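Local coordinates for protein triphenylmethane reductase (Citrobacter sp., PDB 2JL1) that probably reduces triphenylmethane dyes with NADPH as hydride donor, binding the cofactor in a Rossmann-type domain of the NmrA-like family, at residues R129-A141 with V185-V199. Residues are numbered along the deposited sequence; the frame is centred on the assembly and turned at random.
Sequences RTTNIPYTFLRNA and VLTEEGHENKTYNLV. With GOL (glycerol), chain E.
Strands 135-140 and 194-198 pair in parallel, their axes 4.7 Å apart and 18° from aligned. They end the seven-stranded Rossmann sheet; 194-198 is its outermost strand within the chain, beyond 135-140. F137 N hydrogen-bonds to K194 O, Y196 N to F137 O, R139 N to Y196 O and L198 N to R139 O. A141 N then donates a hydrogen bond to L198 O at 2.9 Å, tying a residue of the NADP(+) site to the edge strand.

T136, L138 and L198 point to the face covered by helix 175-186. There L138 CD2 lies 3.8 Å from L198 CD1 and 3.9 Å from V185 CG2. T136 CG2, anti to the backbone N, meets the edge of the Y196 ring. T136 OG1 donates to H191 O at 2.7 Å, from above the carbonyl plane.

F137, R139 and T195 lie on the opposite face, towards helix 117-130. R139 is extended, and its CD packs 3.4 Å from T195 CG2; its guanidinium makes salt bridges to E125 and E111. At the start of strand 135-140, Y135 turns one ring face to N193, whose CA sits 3.7 Å from the ring centroid in a CH-pi contact. Water bridges Y135 OH to T195 OG1.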
loop_
_atom_site.group_PDB
_atom_site.type_symbol
_atom_site.label_atom_id
_atom_site.label_comp_id
_atom_site.label_asym_id
_atom_site.label_seq_id
_atom_site.Cartn_x
_atom_site.Cartn_y
_atom_site.Cartn_z
ATOM N N ARG A 129 -4.705 -1.228 7.376
ATOM C CA ARG A 129 -5.718 -2.291 7.302
ATOM C C ARG A 129 -5.193 -3.666 7.766
ATOM O O ARG A 129 -5.925 -4.394 8.436
ATOM C CB ARG A 129 -6.380 -2.366 5.925
ATOM C CG ARG A 129 -7.228 -1.136 5.576
ATOM C CD ARG A 129 -7.797 -1.245 4.162
ATOM N NE ARG A 129 -8.582 -0.074 3.762
ATOM C CZ ARG A 129 -9.878 0.101 4.023
ATOM N NH1 ARG A 129 -10.556 -0.808 4.722
ATOM N NH2 ARG A 129 -10.501 1.191 3.582
ATOM N N THR A 130 -3.932 -3.998 7.460
ATOM C CA THR A 130 -3.322 -5.279 7.907
ATOM C C THR A 130 -3.215 -5.444 9.419
ATOM O O THR A 130 -3.043 -6.569 9.920
ATOM C CB THR A 130 -1.914 -5.520 7.298
ATOM O OG1 THR A 130 -0.926 -4.724 7.994
ATOM C CG2 THR A 130 -1.918 -5.214 5.832
ATOM N N THR A 131 -3.281 -4.340 10.149
ATOM C CA THR A 131 -3.152 -4.415 11.594
ATOM C C THR A 131 -4.437 -4.823 12.312
ATOM O O THR A 131 -4.380 -5.200 13.478
ATOM C CB THR A 131 -2.709 -3.099 12.202
ATOM O OG1 THR A 131 -3.781 -2.156 12.091
ATOM C CG2 THR A 131 -1.453 -2.570 11.522
ATOM N N ASN A 132 -5.588 -4.684 11.661
ATOM C CA ASN A 132 -6.874 -4.896 12.351
ATOM C C ASN A 132 -7.181 -3.871 13.461
ATOM O O ASN A 132 -8.142 -4.046 14.218
ATOM C CB ASN A 132 -6.958 -6.327 12.918
ATOM C CG ASN A 132 -6.869 -7.388 11.830
ATOM O OD1 ASN A 132 -7.422 -7.213 10.737
ATOM N ND2 ASN A 132 -6.163 -8.491 12.115
ATOM N N ILE A 133 -6.367 -2.818 13.581
ATOM C CA ILE A 133 -6.707 -1.714 14.482
ATOM C C ILE A 133 -7.836 -0.889 13.851
ATOM O O ILE A 133 -7.751 -0.521 12.670
ATOM C CB ILE A 133 -5.493 -0.785 14.795
ATOM C CG1 ILE A 133 -4.285 -1.568 15.330
ATOM C CG2 ILE A 133 -5.887 0.326 15.784
ATOM C CD1 ILE A 133 -2.974 -0.685 15.444
ATOM N N PRO A 134 -8.907 -0.603 14.626
ATOM C CA PRO A 134 -9.961 0.324 14.188
ATOM C C PRO A 134 -9.335 1.615 13.680
ATOM O O PRO A 134 -8.546 2.228 14.407
ATOM C CB PRO A 134 -10.726 0.612 15.484
ATOM C CG PRO A 134 -10.502 -0.606 16.335
ATOM C CD PRO A 134 -9.157 -1.138 15.981
ATOM N N TYR A 135 -9.676 2.019 12.455
ATOM C CA TYR A 135 -8.986 3.136 11.773
ATOM C C TYR A 135 -9.953 4.257 11.440
ATOM O O TYR A 135 -11.175 4.059 11.376
ATOM C CB TYR A 135 -8.303 2.670 10.464
ATOM C CG TYR A 135 -9.311 2.210 9.420
ATOM C CD1 TYR A 135 -9.924 3.128 8.553
ATOM C CD2 TYR A 135 -9.692 0.865 9.339
ATOM C CE1 TYR A 135 -10.869 2.714 7.612
ATOM C CE2 TYR A 135 -10.636 0.438 8.400
ATOM C CZ TYR A 135 -11.226 1.363 7.558
ATOM O OH TYR A 135 -12.163 0.948 6.654
ATOM N N THR A 136 -9.397 5.443 11.226
ATOM C CA THR A 136 -10.103 6.523 10.559
ATOM C C THR A 136 -9.136 7.117 9.550
ATOM O O THR A 136 -8.064 7.580 9.917
ATOM C CB THR A 136 -10.542 7.657 11.503
ATOM O OG1 THR A 136 -11.321 7.128 12.596
ATOM C CG2 THR A 136 -11.411 8.662 10.718
ATOM N N PHE A 137 -9.525 7.114 8.284
ATOM C CA PHE A 137 -8.683 7.696 7.253
ATOM C C PHE A 137 -9.205 9.102 6.985
ATOM O O PHE A 137 -10.319 9.300 6.487
ATOM C CB PHE A 137 -8.680 6.816 6.001
ATOM C CG PHE A 137 -8.057 5.468 6.219
ATOM C CD1 PHE A 137 -8.503 4.361 5.506
ATOM C CD2 PHE A 137 -7.030 5.298 7.145
ATOM C CE1 PHE A 137 -7.914 3.115 5.680
ATOM C CE2 PHE A 137 -6.466 4.025 7.347
ATOM C CZ PHE A 137 -6.920 2.945 6.611
ATOM N N LEU A 138 -8.422 10.065 7.433
ATOM C CA LEU A 138 -8.713 11.467 7.322
ATOM C C LEU A 138 -8.047 11.893 6.027
ATOM O O LEU A 138 -6.857 12.252 5.998
ATOM C CB LEU A 138 -8.093 12.215 8.528
ATOM C CG LEU A 138 -8.628 11.841 9.921
ATOM C CD1 LEU A 138 -7.692 12.344 11.061
ATOM C CD2 LEU A 138 -10.054 12.348 10.123
ATOM N N ARG A 139 -8.780 11.790 4.927
ATOM C CA ARG A 139 -8.164 12.009 3.618
ATOM C C ARG A 139 -8.186 13.495 3.292
ATOM O O ARG A 139 -9.193 14.019 2.826
ATOM C CB ARG A 139 -8.898 11.206 2.543
ATOM C CG ARG A 139 -8.711 9.702 2.644
ATOM C CD ARG A 139 -9.327 9.053 1.432
ATOM N NE ARG A 139 -8.767 7.729 1.169
ATOM C CZ ARG A 139 -8.951 7.080 0.016
ATOM N NH1 ARG A 139 -9.689 7.634 -0.949
ATOM N NH2 ARG A 139 -8.402 5.887 -0.189
ATOM N N ASN A 140 -7.081 14.181 3.573
ATOM C CA ASN A 140 -7.060 15.640 3.509
ATOM C C ASN A 140 -6.944 16.148 2.077
ATOM O O ASN A 140 -6.272 15.540 1.262
ATOM C CB ASN A 140 -5.917 16.207 4.357
ATOM C CG ASN A 140 -6.165 16.063 5.851
ATOM O OD1 ASN A 140 -7.290 15.788 6.293
ATOM N ND2 ASN A 140 -5.109 16.207 6.631
ATOM N N ALA A 141 -7.593 17.285 1.805
ATOM C CA ALA A 141 -7.340 18.070 0.608
ATOM C C ALA A 141 -5.945 18.711 0.652
ATOM O O ALA A 141 -5.303 18.786 1.709
ATOM C CB ALA A 141 -8.388 19.193 0.504
ATOM N N VAL A 185 -12.674 14.203 15.405
ATOM C CA VAL A 185 -12.677 12.770 15.220
ATOM C C VAL A 185 -12.056 12.001 16.403
ATOM O O VAL A 185 -12.617 10.991 16.849
ATOM C CB VAL A 185 -11.988 12.426 13.869
ATOM C CG1 VAL A 185 -11.539 10.988 13.812
ATOM C CG2 VAL A 185 -12.938 12.743 12.700
ATOM N N LEU A 186 -10.914 12.477 16.896
ATOM C CA LEU A 186 -10.200 11.871 18.045
ATOM C C LEU A 186 -10.960 11.884 19.382
ATOM O O LEU A 186 -10.687 11.056 20.273
ATOM C CB LEU A 186 -8.821 12.523 18.223
ATOM C CG LEU A 186 -7.799 12.288 17.087
ATOM C CD1 LEU A 186 -6.629 13.271 17.172
ATOM C CD2 LEU A 186 -7.299 10.830 17.053
ATOM N N THR A 187 -11.917 12.803 19.510
ATOM C CA THR A 187 -12.569 13.088 20.799
ATOM C C THR A 187 -14.075 12.820 20.807
ATOM O O THR A 187 -14.787 13.354 21.658
ATOM C CB THR A 187 -12.369 14.564 21.200
ATOM O OG1 THR A 187 -12.833 15.414 20.135
ATOM C CG2 THR A 187 -10.906 14.857 21.490
ATOM N N GLU A 188 -14.556 12.011 19.866
ATOM C CA GLU A 188 -15.950 11.561 19.873
ATOM C C GLU A 188 -16.080 10.184 19.231
ATOM O O GLU A 188 -15.236 9.785 18.420
ATOM C CB GLU A 188 -16.868 12.558 19.153
ATOM C CG GLU A 188 -16.524 12.744 17.700
ATOM C CD GLU A 188 -17.322 13.835 17.018
ATOM O OE1 GLU A 188 -17.537 13.706 15.800
ATOM O OE2 GLU A 188 -17.724 14.827 17.671
ATOM N N GLU A 189 -17.160 9.492 19.597
ATOM C CA GLU A 189 -17.521 8.160 19.094
ATOM C C GLU A 189 -17.968 8.190 17.642
ATOM O O GLU A 189 -18.324 9.236 17.118
ATOM C CB GLU A 189 -18.701 7.610 19.903
ATOM C CG GLU A 189 -18.563 7.709 21.416
ATOM C CD GLU A 189 -17.924 6.473 22.043
ATOM O OE1 GLU A 189 -16.970 5.906 21.437
ATOM O OE2 GLU A 189 -18.374 6.082 23.155
ATOM N N GLY A 190 -17.977 7.025 17.006
ATOM C CA GLY A 190 -18.639 6.874 15.720
ATOM C C GLY A 190 -17.789 6.861 14.463
ATOM O O GLY A 190 -18.318 6.620 13.388
ATOM N N HIS A 191 -16.485 7.096 14.587
ATOM C CA HIS A 191 -15.611 7.256 13.412
ATOM C C HIS A 191 -14.712 6.042 13.140
ATOM O O HIS A 191 -13.789 6.101 12.318
ATOM C CB HIS A 191 -14.774 8.535 13.551
ATOM C CG HIS A 191 -15.594 9.753 13.826
ATOM N ND1 HIS A 191 -16.547 10.219 12.946
ATOM C CD2 HIS A 191 -15.617 10.596 14.885
ATOM C CE1 HIS A 191 -17.121 11.296 13.451
ATOM N NE2 HIS A 191 -16.565 11.554 14.617
ATOM N N GLU A 192 -14.996 4.940 13.831
ATOM C CA GLU A 192 -14.225 3.732 13.665
ATOM C C GLU A 192 -14.477 3.088 12.304
ATOM O O GLU A 192 -15.622 2.981 11.832
ATOM C CB GLU A 192 -14.474 2.759 14.809
ATOM C CG GLU A 192 -13.663 3.128 16.040
ATOM C CD GLU A 192 -14.257 2.595 17.322
ATOM O OE1 GLU A 192 -14.923 3.393 18.031
ATOM O OE2 GLU A 192 -14.063 1.384 17.622
ATOM N N ASN A 193 -13.386 2.694 11.666
ATOM C CA ASN A 193 -13.450 2.041 10.361
ATOM C C ASN A 193 -14.139 2.884 9.282
ATOM O O ASN A 193 -14.937 2.382 8.488
ATOM C CB ASN A 193 -14.083 0.655 10.509
ATOM C CG ASN A 193 -13.337 -0.213 11.501
ATOM O OD1 ASN A 193 -13.951 -0.959 12.278
ATOM N ND2 ASN A 193 -12.011 -0.140 11.476
ATOM N N LYS A 194 -13.811 4.171 9.253
ATOM C CA LYS A 194 -14.412 5.114 8.285
ATOM C C LYS A 194 -13.344 5.850 7.512
ATOM O O LYS A 194 -12.249 6.075 8.032
ATOM C CB LYS A 194 -15.259 6.161 9.022
ATOM C CG LYS A 194 -16.360 5.596 9.874
ATOM C CD LYS A 194 -17.639 5.468 9.116
ATOM C CE LYS A 194 -18.681 4.767 9.960
ATOM N NZ LYS A 194 -19.343 5.716 10.908
ATOM N N THR A 195 -13.670 6.209 6.269
ATOM C CA THR A 195 -12.827 7.045 5.426
ATOM C C THR A 195 -13.614 8.334 5.193
ATOM O O THR A 195 -14.812 8.286 4.882
ATOM C CB THR A 195 -12.451 6.333 4.071
ATOM O OG1 THR A 195 -11.734 5.115 4.343
ATOM C CG2 THR A 195 -11.574 7.213 3.188
ATOM N N TYR A 196 -12.950 9.482 5.379
ATOM C CA TYR A 196 -13.537 10.777 5.068
ATOM C C TYR A 196 -12.692 11.455 4.018
ATOM O O TYR A 196 -11.468 11.445 4.114
ATOM C CB TYR A 196 -13.617 11.672 6.329
ATOM C CG TYR A 196 -14.492 11.096 7.393
ATOM C CD1 TYR A 196 -15.868 10.974 7.201
ATOM C CD2 TYR A 196 -13.946 10.631 8.585
ATOM C CE1 TYR A 196 -16.699 10.392 8.198
ATOM C CE2 TYR A 196 -14.739 10.061 9.562
ATOM C CZ TYR A 196 -16.106 9.948 9.373
ATOM O OH TYR A 196 -16.872 9.388 10.359
ATOM N N ASN A 197 -13.326 12.027 3.002
ATOM C CA ASN A 197 -12.598 12.868 2.042
ATOM C C ASN A 197 -12.816 14.312 2.477
ATOM O O ASN A 197 -13.888 14.859 2.291
ATOM C CB ASN A 197 -13.051 12.587 0.595
ATOM C CG ASN A 197 -12.638 11.206 0.104
ATOM O OD1 ASN A 197 -11.456 10.937 -0.204
ATOM N ND2 ASN A 197 -13.618 10.325 -0.016
ATOM N N LEU A 198 -11.797 14.889 3.124
ATOM C CA LEU A 198 -11.898 16.171 3.804
ATOM C C LEU A 198 -11.480 17.316 2.880
ATOM O O LEU A 198 -10.319 17.720 2.838
ATOM C CB LEU A 198 -11.098 16.138 5.141
ATOM C CG LEU A 198 -11.501 15.047 6.154
ATOM C CD1 LEU A 198 -10.535 14.967 7.363
ATOM C CD2 LEU A 198 -12.967 15.233 6.655
ATOM N N VAL A 199 -12.461 17.816 2.131
ATOM C CA VAL A 199 -12.245 18.817 1.105
ATOM C C VAL A 199 -13.365 19.868 1.186
ATOM O O VAL A 199 -14.357 19.722 1.936
ATOM C CB VAL A 199 -12.229 18.195 -0.329
ATOM C CG1 VAL A 199 -11.215 17.059 -0.450
ATOM C CG2 VAL A 199 -13.609 17.693 -0.723
HETATM C C1 GOL E . -13.325 6.535 17.026
HETATM O O1 GOL E . -14.331 7.527 16.842
HETATM C C2 GOL E . -11.900 7.097 17.156
HETATM O O2 GOL E . -11.906 8.424 17.656
HETATM C C3 GOL E . -11.067 7.001 15.865
HETATM O O3 GOL E . -10.737 5.667 15.468
HETATM O O HOH W 1 -10.292 4.209 2.257
HETATM O O HOH W 2 -13.239 2.867 5.106
#